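Local atomic coordinates of acyl-ACP thioesterase (Bacteroides thetaiotaomicron, PDB entry 2ESS), a protein that probably hydrolyses the thioester of fatty acyl chains carried on acyl carrier protein, releasing free fatty acids during fatty acid biosynthesis. Residues A[18-23]-A[73-78]; A[86-91]-A[137-142]; A[179-184]-A[208-213]. One frame throughout, in Å; residues are numbered along the deposited sequence.

How the interactions relate
Interactions 1 and 2 are tied to the same strand, 78-88: loop 73-78 leads into it and 86-91 leaves it, with about 18 Å between their nearest atoms. Their centres lie about 19 and 18 Å from that of the chain, and both meet mainly through van der Waals contact. Interaction 3, about 13 Å out, joins helix 178-186 to a loop and alone has a direct hydrogen bond across its segments. All three are partly buried: interaction 3 through Tyr181 and Ser210, the others through one residue each, Val20 and Cys140, while interaction 1 includes the exposed Asn23. A bridging water accompanies interactions 2 and 3; interactions 1 and 3 reach the second subunit.

Interaction 1. Residues A[18-23]-A[73-78]; sequences FHVDFN and PYQYEK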
loop_
_atom_site.group_PDB
_atom_site.type_symbol
_atom_site.label_atom_id
_atom_site.label_comp_id
_atom_site.label_asym_id
_atom_site.label_seq_id
_atom_site.Cartn_x
_atom_site.Cartn_y
_atom_site.Cartn_z
ATOM N N PHE A 18 -6.248 -0.353 5.923
ATOM C CA PHE A 18 -5.093 0.505 5.621
ATOM C C PHE A 18 -5.070 0.955 4.180
ATOM O O PHE A 18 -4.142 1.624 3.751
ATOM C CB PHE A 18 -3.780 -0.194 6.047
ATOM C CG PHE A 18 -3.670 -0.398 7.528
ATOM C CD1 PHE A 18 -3.989 0.626 8.407
ATOM C CD2 PHE A 18 -3.276 -1.605 8.053
ATOM C CE1 PHE A 18 -3.917 0.439 9.763
ATOM C CE2 PHE A 18 -3.204 -1.778 9.415
ATOM C CZ PHE A 18 -3.525 -0.755 10.261
ATOM N N HIS A 19 -6.103 0.569 3.430
ATOM C CA HIS A 19 -6.251 0.905 2.034
ATOM C C HIS A 19 -7.439 1.834 1.766
ATOM O O HIS A 19 -7.794 2.023 0.609
ATOM C CB HIS A 19 -6.454 -0.378 1.240
ATOM C CG HIS A 19 -5.211 -1.205 1.124
ATOM N ND1 HIS A 19 -5.217 -2.491 0.629
ATOM C CD2 HIS A 19 -3.918 -0.917 1.426
ATOM C CE1 HIS A 19 -3.979 -2.958 0.631
ATOM N NE2 HIS A 19 -3.174 -2.022 1.108
ATOM N N VAL A 20 -8.040 2.386 2.816
ATOM C CA VAL A 20 -9.128 3.346 2.664
ATOM C C VAL A 20 -8.781 4.687 3.258
ATOM O O VAL A 20 -7.875 4.787 4.070
ATOM C CB VAL A 20 -10.457 2.833 3.273
ATOM C CG1 VAL A 20 -10.876 1.520 2.592
ATOM C CG2 VAL A 20 -10.380 2.792 4.842
ATOM N N ASP A 21 -9.515 5.729 2.854
ATOM C CA ASP A 21 -9.302 7.089 3.345
ATOM C C ASP A 21 -10.152 7.410 4.560
ATOM O O ASP A 21 -10.812 6.520 5.120
ATOM C CB ASP A 21 -9.510 8.124 2.223
ATOM C CG ASP A 21 -10.971 8.167 1.669
ATOM O OD1 ASP A 21 -11.928 7.722 2.350
ATOM O OD2 ASP A 21 -11.120 8.662 0.519
ATOM N N PHE A 22 -10.123 8.679 4.980
ATOM C CA PHE A 22 -10.826 9.076 6.179
ATOM C C PHE A 22 -12.348 8.971 6.069
ATOM O O PHE A 22 -13.016 8.970 7.101
ATOM C CB PHE A 22 -10.418 10.467 6.665
ATOM C CG PHE A 22 -10.891 11.576 5.789
ATOM C CD1 PHE A 22 -12.135 12.167 5.996
ATOM C CD2 PHE A 22 -10.107 12.022 4.733
ATOM C CE1 PHE A 22 -12.578 13.198 5.188
ATOM C CE2 PHE A 22 -10.542 13.076 3.929
ATOM C CZ PHE A 22 -11.778 13.657 4.146
ATOM N N ASN A 23 -12.872 8.847 4.849
ATOM C CA ASN A 23 -14.318 8.543 4.660
ATOM C C ASN A 23 -14.595 7.028 4.518
ATOM O O ASN A 23 -15.730 6.625 4.267
ATOM C CB ASN A 23 -14.893 9.247 3.444
ATOM C CG ASN A 23 -14.912 10.776 3.569
ATOM O OD1 ASN A 23 -15.282 11.346 4.589
ATOM N ND2 ASN A 23 -14.487 11.436 2.484
ATOM N N PRO A 73 -15.411 1.391 -3.490
ATOM C CA PRO A 73 -15.755 0.440 -2.414
ATOM C C PRO A 73 -15.502 0.965 -0.989
ATOM O O PRO A 73 -14.549 1.718 -0.775
ATOM C CB PRO A 73 -14.803 -0.720 -2.673
ATOM C CG PRO A 73 -14.407 -0.613 -4.039
ATOM C CD PRO A 73 -14.448 0.835 -4.435
ATOM N N TYR A 74 -16.317 0.524 -0.044
ATOM C CA TYR A 74 -16.181 0.883 1.365
ATOM C C TYR A 74 -15.376 -0.146 2.169
ATOM O O TYR A 74 -15.310 -1.330 1.823
ATOM C CB TYR A 74 -17.571 1.071 1.978
ATOM C CG TYR A 74 -17.589 1.642 3.374
ATOM C CD1 TYR A 74 -17.543 3.010 3.582
ATOM C CD2 TYR A 74 -17.673 0.810 4.488
ATOM C CE1 TYR A 74 -17.583 3.550 4.868
ATOM C CE2 TYR A 74 -17.698 1.336 5.790
ATOM C CZ TYR A 74 -17.648 2.714 5.969
ATOM O OH TYR A 74 -17.685 3.262 7.222
ATOM N N GLN A 75 -14.771 0.315 3.262
ATOM C CA GLN A 75 -13.973 -0.521 4.133
ATOM C C GLN A 75 -14.673 -1.843 4.418
ATOM O O GLN A 75 -15.843 -1.860 4.761
ATOM C CB GLN A 75 -13.693 0.209 5.452
ATOM C CG GLN A 75 -12.707 -0.508 6.317
ATOM C CD GLN A 75 -12.396 0.244 7.599
ATOM O OE1 GLN A 75 -11.380 0.909 7.698
ATOM N NE2 GLN A 75 -13.290 0.167 8.558
ATOM N N TYR A 76 -13.931 -2.935 4.240
ATOM C CA TYR A 76 -14.403 -4.315 4.427
ATOM C C TYR A 76 -15.421 -4.883 3.420
ATOM O O TYR A 76 -15.817 -6.030 3.553
ATOM C CB TYR A 76 -14.921 -4.542 5.839
ATOM C CG TYR A 76 -13.860 -4.466 6.887
ATOM C CD1 TYR A 76 -12.713 -5.263 6.815
ATOM C CD2 TYR A 76 -13.998 -3.606 7.944
ATOM C CE1 TYR A 76 -11.745 -5.193 7.795
ATOM C CE2 TYR A 76 -13.050 -3.518 8.920
ATOM C CZ TYR A 76 -11.935 -4.300 8.850
ATOM O OH TYR A 76 -11.025 -4.175 9.861
ATOM N N GLU A 77 -15.788 -4.119 2.397
ATOM C CA GLU A 77 -16.661 -4.634 1.359
ATOM C C GLU A 77 -15.856 -5.413 0.343
ATOM O O GLU A 77 -14.717 -5.072 0.036
ATOM C CB GLU A 77 -17.356 -3.516 0.610
ATOM C CG GLU A 77 -18.301 -2.704 1.399
ATOM C CD GLU A 77 -19.100 -1.726 0.518
ATOM O OE1 GLU A 77 -18.629 -1.307 -0.613
ATOM O OE2 GLU A 77 -20.207 -1.383 0.981
ATOM N N LYS A 78 -16.483 -6.450 -0.188
ATOM C CA LYS A 78 -15.978 -7.136 -1.340
ATOM C C LYS A 78 -16.189 -6.259 -2.551
ATOM O O LYS A 78 -17.146 -5.483 -2.626
ATOM C CB LYS A 78 -16.726 -8.442 -1.554
ATOM C CG LYS A 78 -16.440 -9.505 -0.497
ATOM C CD LYS A 78 -17.339 -10.727 -0.731
ATOM C CE LYS A 78 -17.286 -11.696 0.431
ATOM N NZ LYS A 78 -18.460 -12.609 0.387
#
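Asp21 OD1 accepts two backbone N-H groups, from Asn23 and Arg25, a grip consistent with the bend in which Asn23 O meets the ring of Tyr74. The bond from Asn23 N to Asp21 OD1, 2.9 Å long, closes an Asx turn; it is bent at 132°, and the donor lies above the carboxylate plane. Across the contact, Asn23 O approaches Tyr74 CE1 to 3.6 Å, meeting the ring obliquely. The amide nitrogen of the Asn23 side chain turns elsewhere, to Tyr194 O.

The larger share of the buried surface comes from Val20 and Gln75, whose side chains cross at about a right angle. Val20 CG2 touches the amide oxygen Gln75 OE1 at 3.6 Å, while Val20 CG1 rests 4.0 Å from Gln75 CA, so the two methyl branches address the end of the glutamine and its backbone respectively. The side chain of Gln75 leaves on the far side from its own N (chi1 -171°) and runs extended beyond CG, so that its amide oxygen reaches Val20 CG2. No hydrogen bond spans the two segments.

The backbone of 73-78 contains a type II beta turn from Tyr74 to Glu77, in which Glu77 N bonds to Tyr74 O at 2.9 Å. In addition, Tyr74 N donates to Glu77 OE1 at 3.0 Å, nearly straight at 173°, so main chain and side chain both close the turn.

Backbone hydrogen bonds between Gln75 and Gly24 and between Pro73 and Leu26 join 73-78 to the residues just after 18-23, and Asp21 OD2 bonds to Tyr167 of the second subunit. In the fold, segment 18-23 runs between strand 9-14 and helix 28-45, the loop 73-78 leads into strand 78-88, and Phe22 packs on helix 191-196.

Interaction 2. Residues A[86-91]-A[137-142]; sequences ENVYRL and DYICDE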
loop_
_atom_site.group_PDB
_atom_site.type_symbol
_atom_site.label_atom_id
_atom_site.label_comp_id
_atom_site.label_asym_id
_atom_site.label_seq_id
_atom_site.Cartn_x
_atom_site.Cartn_y
_atom_site.Cartn_z
ATOM N N GLU A 86 -8.788 -4.446 -25.289
ATOM C CA GLU A 86 -9.712 -3.869 -26.263
ATOM C C GLU A 86 -9.104 -3.776 -27.649
ATOM O O GLU A 86 -9.762 -4.087 -28.635
ATOM C CB GLU A 86 -10.176 -2.485 -25.816
ATOM C CG GLU A 86 -11.051 -1.830 -26.835
ATOM C CD GLU A 86 -11.537 -0.469 -26.381
ATOM O OE1 GLU A 86 -10.673 0.407 -26.098
ATOM O OE2 GLU A 86 -12.775 -0.294 -26.333
ATOM N N ASN A 87 -7.856 -3.326 -27.725
ATOM C CA ASN A 87 -7.144 -3.205 -29.012
ATOM C C ASN A 87 -5.675 -3.486 -28.873
ATOM O O ASN A 87 -5.075 -3.150 -27.872
ATOM C CB ASN A 87 -7.234 -1.768 -29.568
ATOM C CG ASN A 87 -8.569 -1.470 -30.242
ATOM O OD1 ASN A 87 -9.255 -0.522 -29.863
ATOM N ND2 ASN A 87 -8.931 -2.274 -31.258
ATOM N N VAL A 88 -5.097 -4.022 -29.933
ATOM C CA VAL A 88 -3.665 -4.188 -30.043
ATOM C C VAL A 88 -3.309 -3.452 -31.324
ATOM O O VAL A 88 -3.572 -3.934 -32.419
ATOM C CB VAL A 88 -3.230 -5.678 -30.106
ATOM C CG1 VAL A 88 -1.716 -5.799 -30.392
ATOM C CG2 VAL A 88 -3.595 -6.373 -28.778
ATOM N N TYR A 89 -2.776 -2.251 -31.145
ATOM C CA TYR A 89 -2.318 -1.416 -32.233
ATOM C C TYR A 89 -0.846 -1.640 -32.506
ATOM O O TYR A 89 -0.204 -2.338 -31.772
ATOM C CB TYR A 89 -2.533 0.046 -31.869
ATOM C CG TYR A 89 -3.977 0.469 -31.771
ATOM C CD1 TYR A 89 -4.979 -0.123 -32.537
ATOM C CD2 TYR A 89 -4.316 1.542 -30.986
ATOM C CE1 TYR A 89 -6.299 0.338 -32.461
ATOM C CE2 TYR A 89 -5.586 1.989 -30.906
ATOM C CZ TYR A 89 -6.572 1.403 -31.645
ATOM O OH TYR A 89 -7.836 1.914 -31.496
ATOM N N ARG A 90 -0.315 -1.044 -33.571
ATOM C CA ARG A 90 1.111 -1.236 -33.909
ATOM C C ARG A 90 2.044 -0.791 -32.802
ATOM O O ARG A 90 3.020 -1.475 -32.487
ATOM C CB ARG A 90 1.476 -0.509 -35.192
ATOM C CG ARG A 90 0.871 -1.124 -36.463
ATOM C CD ARG A 90 1.126 -2.634 -36.594
ATOM N NE ARG A 90 2.514 -2.961 -36.273
ATOM C CZ ARG A 90 3.539 -2.813 -37.107
ATOM N NH1 ARG A 90 3.332 -2.354 -38.349
ATOM N NH2 ARG A 90 4.775 -3.141 -36.694
ATOM N N LEU A 91 1.726 0.334 -32.170
ATOM C CA LEU A 91 2.614 0.914 -31.152
ATOM C C LEU A 91 2.108 0.818 -29.719
ATOM O O LEU A 91 2.890 0.964 -28.772
ATOM C CB LEU A 91 2.934 2.396 -31.533
ATOM C CG LEU A 91 3.569 2.566 -32.920
ATOM C CD1 LEU A 91 3.567 4.029 -33.394
ATOM C CD2 LEU A 91 4.962 1.974 -32.920
ATOM N N ASP A 137 -5.413 -13.020 -29.861
ATOM C CA ASP A 137 -6.481 -13.955 -29.587
ATOM C C ASP A 137 -7.440 -13.492 -28.482
ATOM O O ASP A 137 -8.536 -14.026 -28.350
ATOM C CB ASP A 137 -5.904 -15.335 -29.226
ATOM C CG ASP A 137 -4.954 -15.897 -30.303
ATOM O OD1 ASP A 137 -5.076 -15.568 -31.503
ATOM O OD2 ASP A 137 -4.057 -16.677 -29.941
ATOM N N TYR A 138 -7.034 -12.495 -27.693
ATOM C CA TYR A 138 -7.805 -12.058 -26.537
ATOM C C TYR A 138 -8.454 -10.668 -26.707
ATOM O O TYR A 138 -9.077 -10.147 -25.769
ATOM C CB TYR A 138 -6.931 -12.109 -25.288
ATOM C CG TYR A 138 -6.592 -13.537 -24.899
ATOM C CD1 TYR A 138 -7.493 -14.314 -24.160
ATOM C CD2 TYR A 138 -5.392 -14.105 -25.288
ATOM C CE1 TYR A 138 -7.174 -15.628 -23.817
ATOM C CE2 TYR A 138 -5.081 -15.393 -24.990
ATOM C CZ TYR A 138 -5.959 -16.154 -24.242
ATOM O OH TYR A 138 -5.596 -17.437 -23.923
ATOM N N ILE A 139 -8.357 -10.098 -27.908
ATOM C CA ILE A 139 -9.059 -8.842 -28.208
ATOM C C ILE A 139 -10.569 -9.044 -28.009
ATOM O O ILE A 139 -11.154 -9.981 -28.529
ATOM C CB ILE A 139 -8.741 -8.317 -29.626
ATOM C CG1 ILE A 139 -7.299 -7.805 -29.673
ATOM C CG2 ILE A 139 -9.722 -7.193 -30.005
ATOM C CD1 ILE A 139 -6.662 -7.840 -31.016
ATOM N N CYS A 140 -11.183 -8.150 -27.246
ATOM C CA CYS A 140 -12.468 -8.375 -26.680
ATOM C C CYS A 140 -13.278 -7.085 -26.810
ATOM O O CYS A 140 -12.762 -5.976 -26.561
ATOM C CB CYS A 140 -12.253 -8.762 -25.207
ATOM S SG CYS A 140 -13.706 -8.833 -24.163
ATOM N N ASP A 141 -14.552 -7.257 -27.146
ATOM C CA ASP A 141 -15.477 -6.153 -27.417
ATOM C C ASP A 141 -16.312 -5.707 -26.201
ATOM O O ASP A 141 -17.278 -4.975 -26.355
ATOM C CB ASP A 141 -16.418 -6.539 -28.588
ATOM C CG ASP A 141 -17.439 -7.642 -28.221
ATOM O OD1 ASP A 141 -17.422 -8.191 -27.083
ATOM O OD2 ASP A 141 -18.277 -7.967 -29.093
ATOM N N GLU A 142 -15.963 -6.137 -24.999
ATOM C CA GLU A 142 -16.688 -5.718 -23.792
ATOM C C GLU A 142 -16.754 -4.174 -23.680
ATOM O O GLU A 142 -15.766 -3.491 -23.902
ATOM C CB GLU A 142 -15.984 -6.321 -22.578
ATOM C CG GLU A 142 -16.604 -6.036 -21.224
ATOM C CD GLU A 142 -17.957 -6.721 -21.041
ATOM O OE1 GLU A 142 -18.674 -6.306 -20.111
ATOM O OE2 GLU A 142 -18.293 -7.656 -21.812
HETATM O O HOH W 1 -13.814 -1.747 -23.942
#
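A classic beta bulge, in which Glu86 and Asn87 both face Asp94 of the adjacent strand 92-100, forms the strand side of this contact and receives Ile139 and Cys140. The approach is close at the backbone: Glu86 CA and Cys140 CA are 5.3 Å apart, and Glu86 CA lies 3.7 Å from Cys140 O. A main-chain bond between Cys140 and Val85 ties the loop to strand 78-88 one residue before the bulge.

Ile139 does the touching with both branches. Its CG2 methyl sits 3.4 Å from Glu86 O, a van der Waals contact of a methyl with a carbonyl oxygen. The other branch reaches the valine: Ile139 CD1 is 4.1 Å from Val88 CG2, the two side chains crossing at a slant. The branching explains this division, because CG2 stands anti to the backbone N of Ile139 whereas CG1, at chi1 -71°, lies beside that nitrogen. An alanine here would remove both branches and is likely to leave Val88 CG2 without its apolar neighbour and the bulge carbonyl less well covered.

Glu86 starts away from the loop at CB, but a water joins the two segments, lying 3.0 Å from Glu86 OE2 and 2.6 Å from Glu142 O. The other carboxylate oxygen, Glu86 OE1, forms a salt bridge with Arg111. Within the loop, Glu142 N makes a weak hydrogen bond to Cys140 SG.

Chemically the join is therefore mixed: apolar contact at Val88, and polar groups linked through solvent at Glu86. With no direct hydrogen bond between the two segments, their fit probably rests largely on the shape of Ile139, the contact of Cys140 O with Glu86 CA and the neighbouring main-chain bond to Val85.

Interaction 3. Residues A[179-184]-A[208-213]; sequences IRYIEH and AESYFG
Tyr181 points from its helix toward Ser210: its CB is directed at the loop, and with CG anti to the carbonyl carbon (chi1 -73°) the ring carries OH to the serine. The side chain also touches Val176, Met204, Val240 and Cys241. Farther out, Tyr181 CZ comes within 4.0 Å of Ser210 OG, which lies at the ring edge, near its plane.

The phenol oxygen completes the contact. Ser210 OG donates to Tyr181 OH at 3.0 Å, and the serine CB stands 3.3 Å from Tyr181 OH, so the hydroxyl is tucked against the whole serine side chain. Tyr181 OH in turn donates to a water at 2.5 Å. That water accepts from Ser210 N at 3.0 Å and donates to Glu209 OE1 at 2.6 Å. The hydroxyl of the buried Tyr181 thus both accepts and donates, and its water holds the loop carboxylate in the same network. The Glu209 side chain also touches His175, a calcium ligand, and lies about 6 Å from the calcium ion at its nearest atoms, consistent with a second-shell position.

On the helix, Arg180 and Glu183 form salt bridges with Glu183 and Arg180 of the second subunit. Helix 178-186 here meets the loop between strands 199-206 and 215-224, with strand 238-247 packing against both Tyr181 and Ser210.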
loop_
_atom_site.group_PDB
_atom_site.type_symbol
_atom_site.label_atom_id
_atom_site.label_comp_id
_atom_site.label_asym_id
_atom_site.label_seq_id
_atom_site.Cartn_x
_atom_site.Cartn_y
_atom_site.Cartn_z
ATOM N N ILE A 179 2.190 4.108 -8.721
ATOM C CA ILE A 179 1.203 4.335 -7.678
ATOM C C ILE A 179 1.625 5.431 -6.716
ATOM O O ILE A 179 0.790 6.166 -6.205
ATOM C CB ILE A 179 0.937 3.017 -6.896
ATOM C CG1 ILE A 179 0.452 1.944 -7.855
ATOM C CG2 ILE A 179 -0.108 3.206 -5.830
ATOM C CD1 ILE A 179 -0.640 2.406 -8.771
ATOM N N ARG A 180 2.920 5.537 -6.450
ATOM C CA ARG A 180 3.411 6.557 -5.563
ATOM C C ARG A 180 3.184 7.934 -6.151
ATOM O O ARG A 180 2.878 8.853 -5.413
ATOM C CB ARG A 180 4.891 6.343 -5.257
ATOM C CG ARG A 180 5.122 5.112 -4.382
ATOM C CD ARG A 180 4.728 5.406 -2.963
ATOM N NE ARG A 180 4.549 4.186 -2.193
ATOM C CZ ARG A 180 4.295 4.175 -0.882
ATOM N NH1 ARG A 180 4.218 5.316 -0.200
ATOM N NH2 ARG A 180 4.139 3.021 -0.244
ATOM N N TYR A 181 3.277 8.082 -7.475
ATOM C CA TYR A 181 2.920 9.367 -8.075
ATOM C C TYR A 181 1.465 9.759 -7.814
ATOM O O TYR A 181 1.184 10.928 -7.589
ATOM C CB TYR A 181 3.139 9.364 -9.565
ATOM C CG TYR A 181 4.561 9.396 -10.052
ATOM C CD1 TYR A 181 5.391 10.516 -9.846
ATOM C CD2 TYR A 181 5.073 8.332 -10.780
ATOM C CE1 TYR A 181 6.704 10.555 -10.357
ATOM C CE2 TYR A 181 6.375 8.368 -11.291
ATOM C CZ TYR A 181 7.181 9.480 -11.090
ATOM O OH TYR A 181 8.451 9.443 -11.647
ATOM N N ILE A 182 0.554 8.792 -7.922
ATOM C CA ILE A 182 -0.867 9.010 -7.618
ATOM C C ILE A 182 -1.068 9.527 -6.195
ATOM O O ILE A 182 -1.730 10.561 -5.991
ATOM C CB ILE A 182 -1.698 7.727 -7.836
ATOM C CG1 ILE A 182 -1.637 7.321 -9.320
ATOM C CG2 ILE A 182 -3.153 7.941 -7.403
ATOM C CD1 ILE A 182 -2.420 6.013 -9.659
ATOM N N GLU A 183 -0.500 8.827 -5.215
ATOM C CA GLU A 183 -0.565 9.267 -3.818
ATOM C C GLU A 183 -0.054 10.688 -3.611
ATOM O O GLU A 183 -0.692 11.485 -2.930
ATOM C CB GLU A 183 0.250 8.354 -2.909
ATOM C CG GLU A 183 -0.352 6.947 -2.704
ATOM C CD GLU A 183 0.483 6.058 -1.728
ATOM O OE1 GLU A 183 1.346 6.631 -0.989
ATOM O OE2 GLU A 183 0.259 4.809 -1.710
ATOM N N HIS A 184 1.113 11.006 -4.174
ATOM C CA HIS A 184 1.653 12.360 -3.973
ATOM C C HIS A 184 0.775 13.455 -4.625
ATOM O O HIS A 184 0.621 14.518 -4.083
ATOM C CB HIS A 184 3.105 12.442 -4.449
ATOM C CG HIS A 184 4.034 11.557 -3.670
ATOM N ND1 HIS A 184 4.127 11.602 -2.294
ATOM C CD2 HIS A 184 4.893 10.590 -4.074
ATOM C CE1 HIS A 184 5.001 10.696 -1.886
ATOM N NE2 HIS A 184 5.484 10.074 -2.947
ATOM N N ALA A 208 8.213 10.187 -17.933
ATOM C CA ALA A 208 9.622 9.922 -17.730
ATOM C C ALA A 208 9.797 9.438 -16.304
ATOM O O ALA A 208 8.852 9.499 -15.498
ATOM C CB ALA A 208 10.438 11.141 -17.971
ATOM N N GLU A 209 11.000 8.970 -15.995
ATOM C CA GLU A 209 11.285 8.312 -14.731
ATOM C C GLU A 209 11.949 9.257 -13.767
ATOM O O GLU A 209 12.660 10.159 -14.176
ATOM C CB GLU A 209 12.193 7.085 -14.936
ATOM C CG GLU A 209 11.637 6.040 -15.849
ATOM C CD GLU A 209 10.402 5.279 -15.301
ATOM O OE1 GLU A 209 9.843 5.654 -14.243
ATOM O OE2 GLU A 209 9.981 4.282 -15.947
ATOM N N SER A 210 11.689 9.024 -12.480
ATOM C CA SER A 210 12.356 9.696 -11.365
ATOM C C SER A 210 13.050 8.642 -10.521
ATOM O O SER A 210 12.586 7.503 -10.438
ATOM C CB SER A 210 11.341 10.409 -10.468
ATOM O OG SER A 210 10.705 11.425 -11.198
ATOM N N TYR A 211 14.126 9.058 -9.871
ATOM C CA TYR A 211 14.978 8.179 -9.089
ATOM C C TYR A 211 15.058 8.665 -7.636
ATOM O O TYR A 211 14.655 9.801 -7.295
ATOM C CB TYR A 211 16.368 8.178 -9.696
ATOM C CG TYR A 211 16.324 7.847 -11.165
ATOM C CD1 TYR A 211 16.143 6.552 -11.592
ATOM C CD2 TYR A 211 16.408 8.847 -12.124
ATOM C CE1 TYR A 211 16.073 6.243 -12.962
ATOM C CE2 TYR A 211 16.338 8.555 -13.491
ATOM C CZ TYR A 211 16.168 7.256 -13.896
ATOM O OH TYR A 211 16.106 6.972 -15.233
ATOM N N PHE A 212 15.619 7.813 -6.798
ATOM C CA PHE A 212 15.814 8.147 -5.393
ATOM C C PHE A 212 16.627 9.422 -5.259
ATOM O O PHE A 212 17.649 9.572 -5.917
ATOM C CB PHE A 212 16.555 7.024 -4.663
ATOM C CG PHE A 212 16.969 7.403 -3.269
ATOM C CD1 PHE A 212 18.186 8.068 -3.038
ATOM C CD2 PHE A 212 16.142 7.118 -2.208
ATOM C CE1 PHE A 212 18.568 8.458 -1.745
ATOM C CE2 PHE A 212 16.498 7.490 -0.914
ATOM C CZ PHE A 212 17.720 8.158 -0.675
ATOM N N GLY A 213 16.193 10.321 -4.381
ATOM C CA GLY A 213 16.873 11.591 -4.198
ATOM C C GLY A 213 16.477 12.727 -5.136
ATOM O O GLY A 213 16.833 13.882 -4.864
HETATM O O HOH W 2 9.389 7.144 -12.145
#